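Local coordinates for chloride intracellular channel Clic (Drosophila melanogaster, PDB 2YV7), which may insert into membranes to form pH-dependent chloride channels, switching from a soluble globular form, and may play a role in ethanol sensitivity, at residues R181-R186 / Q225-H230. Numbering follows the deposited sequence.
Sequences RLQHIR and QDIINH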
loop_
_atom_site.group_PDB
_atom_site.type_symbol
_atom_site.label_atom_id
_atom_site.label_comp_id
_atom_site.label_asym_id
_atom_site.label_seq_id
_atom_site.Cartn_x
_atom_site.Cartn_y
_atom_site.Cartn_z
ATOM N N ARG A 181 1.152 2.027 -4.112
ATOM C CA ARG A 181 0.920 2.966 -5.257
ATOM C C ARG A 181 1.386 2.358 -6.589
ATOM O O ARG A 181 0.757 2.551 -7.578
ATOM C CB ARG A 181 1.614 4.317 -4.972
ATOM C CG ARG A 181 0.910 5.058 -3.826
ATOM C CD ARG A 181 1.920 6.005 -3.096
ATOM N NE ARG A 181 1.061 6.787 -2.211
ATOM C CZ ARG A 181 0.544 6.323 -1.053
ATOM N NH1 ARG A 181 0.851 5.100 -0.634
ATOM N NH2 ARG A 181 -0.257 7.113 -0.331
ATOM N N LEU A 182 2.483 1.582 -6.626
ATOM C CA LEU A 182 2.913 0.905 -7.851
ATOM C C LEU A 182 1.846 -0.070 -8.345
ATOM O O LEU A 182 1.502 -0.126 -9.557
ATOM C CB LEU A 182 4.243 0.169 -7.591
ATOM C CG LEU A 182 5.458 1.078 -7.364
ATOM C CD1 LEU A 182 6.628 0.185 -7.221
ATOM C CD2 LEU A 182 5.696 1.905 -8.720
ATOM N N GLN A 183 1.228 -0.747 -7.413
ATOM C CA GLN A 183 0.142 -1.656 -7.795
ATOM C C GLN A 183 -1.097 -0.914 -8.361
ATOM O O GLN A 183 -1.603 -1.359 -9.413
ATOM C CB GLN A 183 -0.232 -2.536 -6.570
ATOM C CG GLN A 183 -1.230 -3.659 -7.002
ATOM C CD GLN A 183 -0.558 -4.780 -7.824
ATOM O OE1 GLN A 183 0.623 -4.723 -8.106
ATOM N NE2 GLN A 183 -1.339 -5.843 -8.185
ATOM N N HIS A 184 -1.536 0.235 -7.806
ATOM C CA HIS A 184 -2.658 0.974 -8.395
ATOM C C HIS A 184 -2.238 1.520 -9.760
ATOM O O HIS A 184 -2.996 1.528 -10.688
ATOM C CB HIS A 184 -3.024 2.145 -7.481
ATOM C CG HIS A 184 -3.871 1.771 -6.300
ATOM N ND1 HIS A 184 -3.548 0.729 -5.439
ATOM C CD2 HIS A 184 -4.951 2.382 -5.761
ATOM C CE1 HIS A 184 -4.485 0.648 -4.491
ATOM N NE2 HIS A 184 -5.290 1.680 -4.623
ATOM N N ILE A 185 -0.987 1.984 -9.868
ATOM C CA ILE A 185 -0.452 2.445 -11.177
ATOM C C ILE A 185 -0.566 1.346 -12.225
ATOM O O ILE A 185 -1.137 1.636 -13.283
ATOM C CB ILE A 185 0.993 2.937 -11.051
ATOM C CG1 ILE A 185 1.029 4.300 -10.318
ATOM C CG2 ILE A 185 1.613 3.182 -12.440
ATOM C CD1 ILE A 185 2.515 4.682 -9.914
ATOM N N ARG A 186 -0.100 0.144 -11.925
ATOM C CA ARG A 186 -0.156 -0.973 -12.866
ATOM C C ARG A 186 -1.598 -1.280 -13.190
ATOM O O ARG A 186 -1.983 -1.306 -14.368
ATOM C CB ARG A 186 0.507 -2.241 -12.319
ATOM C CG ARG A 186 2.006 -2.173 -12.166
ATOM C CD ARG A 186 2.568 -3.568 -12.025
ATOM N NE ARG A 186 2.399 -4.375 -13.255
ATOM C CZ ARG A 186 2.723 -5.667 -13.326
ATOM N NH1 ARG A 186 3.177 -6.368 -12.255
ATOM N NH2 ARG A 186 2.568 -6.268 -14.494
ATOM N N GLN A 225 -9.969 -6.205 -9.367
ATOM C CA GLN A 225 -11.335 -5.737 -9.522
ATOM C C GLN A 225 -11.717 -4.672 -8.534
ATOM O O GLN A 225 -12.500 -3.783 -8.835
ATOM C CB GLN A 225 -12.292 -6.961 -9.389
ATOM C CG GLN A 225 -12.153 -8.019 -10.524
ATOM C CD GLN A 225 -10.906 -8.893 -10.492
ATOM O OE1 GLN A 225 -10.325 -9.175 -9.436
ATOM N NE2 GLN A 225 -10.537 -9.433 -11.665
ATOM N N ASP A 226 -11.182 -4.763 -7.323
ATOM C CA ASP A 226 -11.427 -3.812 -6.281
ATOM C C ASP A 226 -10.657 -2.515 -6.511
ATOM O O ASP A 226 -11.175 -1.464 -6.253
ATOM C CB ASP A 226 -11.090 -4.485 -4.927
ATOM C CG ASP A 226 -12.044 -5.670 -4.620
ATOM O OD1 ASP A 226 -13.255 -5.419 -4.730
ATOM O OD2 ASP A 226 -11.579 -6.802 -4.362
ATOM N N ILE A 227 -9.404 -2.599 -6.961
ATOM C CA ILE A 227 -8.671 -1.373 -7.344
ATOM C C ILE A 227 -9.437 -0.649 -8.458
ATOM O O ILE A 227 -9.768 0.547 -8.377
ATOM C CB ILE A 227 -7.192 -1.721 -7.785
ATOM C CG1 ILE A 227 -6.362 -2.175 -6.585
ATOM C CG2 ILE A 227 -6.543 -0.441 -8.419
ATOM C CD1 ILE A 227 -5.044 -2.924 -6.902
ATOM N N ILE A 228 -9.791 -1.391 -9.515
ATOM C CA ILE A 228 -10.583 -0.803 -10.606
ATOM C C ILE A 228 -11.928 -0.187 -10.174
ATOM O O ILE A 228 -12.241 0.950 -10.530
ATOM C CB ILE A 228 -10.850 -1.905 -11.678
ATOM C CG1 ILE A 228 -9.498 -2.330 -12.248
ATOM C CG2 ILE A 228 -11.826 -1.427 -12.753
ATOM C CD1 ILE A 228 -9.674 -3.511 -13.255
ATOM N N ASN A 229 -12.712 -0.941 -9.406
ATOM C CA ASN A 229 -14.003 -0.454 -8.932
ATOM C C ASN A 229 -13.820 0.837 -8.113
ATOM O O ASN A 229 -14.586 1.800 -8.265
ATOM C CB ASN A 229 -14.720 -1.547 -8.123
ATOM C CG ASN A 229 -16.154 -1.155 -7.758
ATOM O OD1 ASN A 229 -16.530 -1.092 -6.589
ATOM N ND2 ASN A 229 -16.937 -0.848 -8.764
ATOM N N HIS A 230 -12.768 0.850 -7.277
ATOM C CA HIS A 230 -12.397 2.019 -6.482
ATOM C C HIS A 230 -12.341 3.263 -7.340
ATOM O O HIS A 230 -13.024 4.254 -7.039
ATOM C CB HIS A 230 -11.075 1.707 -5.779
ATOM C CG HIS A 230 -10.526 2.806 -4.925
ATOM N ND1 HIS A 230 -10.753 2.877 -3.561
ATOM C CD2 HIS A 230 -9.675 3.819 -5.219
ATOM C CE1 HIS A 230 -10.091 3.909 -3.062
ATOM N NE2 HIS A 230 -9.425 4.494 -4.047
#
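I227 leans from helix 224-235 onto H184 and Q183 of helix 173-193, and its branches carry the whole of the close packing between 181-186 and 225-230. The backbones come nearest at H184 and I227, with CA atoms 6.5 Å apart.

The CH-pi part of the contact is made on the imidazole. The methyl I227 CG2 sits over one face of the H184 ring, 4.2 Å from its centroid and 14° off the ring normal, displaced toward the rim where CG lies. On the same face I227 CG1 comes within 4.0 Å of H184 CE1, and the isoleucine thus spans the ring. The first torsion of H184 places CG anti to the carbonyl carbon (chi1 -80°), which carries the imidazole closer to the neighbouring helix than the direction of CB alone would.

Aliphatic packing completes the interface. I227 CD1 reaches past the histidine to Q183, meeting CG at 3.9 Å, and the two side chains run roughly perpendicular to each other. Replacing I227 by an alanine would probably leave this face of the imidazole without its methyl cover and open a gap beside Q183 CG.

Polar ends are satisfied by other partners: H184 NE2 hydrogen bonds to A39 O, while the Q183 amide pairs through OE1 with Y212 OH and through NE2 with T251 O. These bonds should restrict rotation of both flat groups beside I227. On the far helix, D226 forms a salt bridge to R36 and a hydrogen bond to S30.

The arrangement is buried helix-helix packing within the all-helical C-terminal domain of the GST fold adopted by CLIC proteins, with the bonds of H184 and D226 linking these helices to the region following strand 22-28 of the thioredoxin-like N-terminal domain.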